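PDB 7JQD: peptide-43 from Lutzomyia longipalpis, which is probably a maxadilan-derived ligand of the PAC1 receptor, likely an antagonist, related to the vasodilator peptide of sand fly saliva. Local coordinates for residues 11-14 with 15-19. Numbering follows the deposited sequence.
Sequences IDDC and ARQAY
Ala15 N donates a hydrogen bond to Ile11 O at 2.8 Å, an i-to-i+4 bond in the last turns of helix 3-17, the first arm of a disulfide-linked helical hairpin. At Arg16 the pattern tightens: its N hydrogen-bonds to Asp13 O at 3.2 Å, reaching it from above the carbonyl plane, and keeps only a weak hydrogen bond to Asp12 O. The Arg16 side chain leaves with CG anti to the backbone N (chi1 156°), then bends at chi3 (71°), which folds the guanidinium back over Asp13. Asp13 O sits over one face of the guanidinium, offset toward its rim, while NH2 forms a salt bridge with Asp13 OD1, the two flat groups inclined at 61°. Gln17 takes the other carboxylate oxygen: its NE2 makes a weak hydrogen bond to Asp13 OD2 at 2.9 Å, an oxygen that also pairs with Lys31 of helix 21-37. Gln17 N donates to Asp13 O in the carbonyl plane at 3.1 Å, so this oxygen accepts from both Gln17 N and Arg16 N. Ala18 leaves helical geometry, and its side chain packs on Val23 and Phe24, near where Cys14 is joined to Cys27. Ala18 N still donates an almost straight hydrogen bond to Cys14 O, 2.8 Å away.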
# COMPACT_ATOMS: atom_id res chain seq x y z
N ILE B 11 -1.43 3.19 -8.73
CA ILE B 11 -1.80 1.80 -9.00
C ILE B 11 -3.03 1.75 -9.90
O ILE B 11 -3.02 1.09 -10.94
CB ILE B 11 -2.06 1.04 -7.68
CG1 ILE B 11 -0.76 0.72 -6.95
CG2 ILE B 11 -2.80 -0.28 -7.97
CD1 ILE B 11 -0.99 -0.07 -5.65
N ASP B 12 -4.11 2.43 -9.51
CA ASP B 12 -5.37 2.25 -10.21
C ASP B 12 -5.32 2.85 -11.61
O ASP B 12 -5.90 2.29 -12.56
CB ASP B 12 -6.52 2.85 -9.40
CG ASP B 12 -6.83 2.03 -8.12
OD1 ASP B 12 -6.56 0.81 -8.12
OD2 ASP B 12 -7.33 2.61 -7.11
N ASP B 13 -4.61 3.96 -11.78
CA ASP B 13 -4.48 4.54 -13.10
C ASP B 13 -3.68 3.62 -14.01
O ASP B 13 -4.10 3.34 -15.14
CB ASP B 13 -3.82 5.91 -13.01
CG ASP B 13 -3.87 6.66 -14.33
OD1 ASP B 13 -4.99 7.04 -14.75
OD2 ASP B 13 -2.78 6.87 -14.94
N CYS B 14 -2.55 3.11 -13.53
CA CYS B 14 -1.70 2.26 -14.36
C CYS B 14 -2.36 0.92 -14.65
O CYS B 14 -2.35 0.46 -15.79
CB CYS B 14 -0.34 2.07 -13.70
SG CYS B 14 0.63 3.58 -13.61
N ALA B 15 -2.94 0.29 -13.62
CA ALA B 15 -3.65 -0.98 -13.79
C ALA B 15 -4.75 -0.89 -14.82
O ALA B 15 -5.17 -1.93 -15.35
CB ALA B 15 -4.24 -1.44 -12.46
N ARG B 16 -5.22 0.32 -15.12
CA ARG B 16 -6.26 0.50 -16.12
C ARG B 16 -5.67 0.73 -17.52
O ARG B 16 -6.23 0.27 -18.51
CB ARG B 16 -7.17 1.66 -15.73
CG ARG B 16 -7.86 2.29 -16.90
CD ARG B 16 -8.53 3.57 -16.51
NE ARG B 16 -7.54 4.59 -16.25
CZ ARG B 16 -6.80 5.17 -17.19
NH1 ARG B 16 -6.92 4.82 -18.47
NH2 ARG B 16 -5.90 6.09 -16.87
N GLN B 17 -4.56 1.47 -17.62
CA GLN B 17 -3.88 1.60 -18.90
C GLN B 17 -3.28 0.28 -19.34
O GLN B 17 -3.51 -0.17 -20.47
CB GLN B 17 -2.78 2.65 -18.81
CG GLN B 17 -3.24 3.97 -18.30
CD GLN B 17 -2.16 4.99 -18.47
OE1 GLN B 17 -1.27 4.82 -19.31
NE2 GLN B 17 -2.20 6.04 -17.66
N ALA B 18 -2.50 -0.36 -18.47
CA ALA B 18 -1.67 -1.48 -18.88
C ALA B 18 -2.51 -2.74 -19.01
O ALA B 18 -3.34 -3.03 -18.14
CB ALA B 18 -0.55 -1.69 -17.87
N TYR B 19 -2.31 -3.48 -20.11
CA TYR B 19 -2.83 -4.83 -20.23
C TYR B 19 -1.73 -5.87 -20.22
O TYR B 19 -2.01 -7.06 -20.08
CB TYR B 19 -3.72 -4.97 -21.49
CG TYR B 19 -5.03 -4.16 -21.43
CD1 TYR B 19 -5.35 -3.37 -20.32
CD2 TYR B 19 -5.95 -4.20 -22.48
CE1 TYR B 19 -6.52 -2.64 -20.26
CE2 TYR B 19 -7.13 -3.47 -22.42
CZ TYR B 19 -7.41 -2.70 -21.31
OH TYR B 19 -8.57 -1.97 -21.23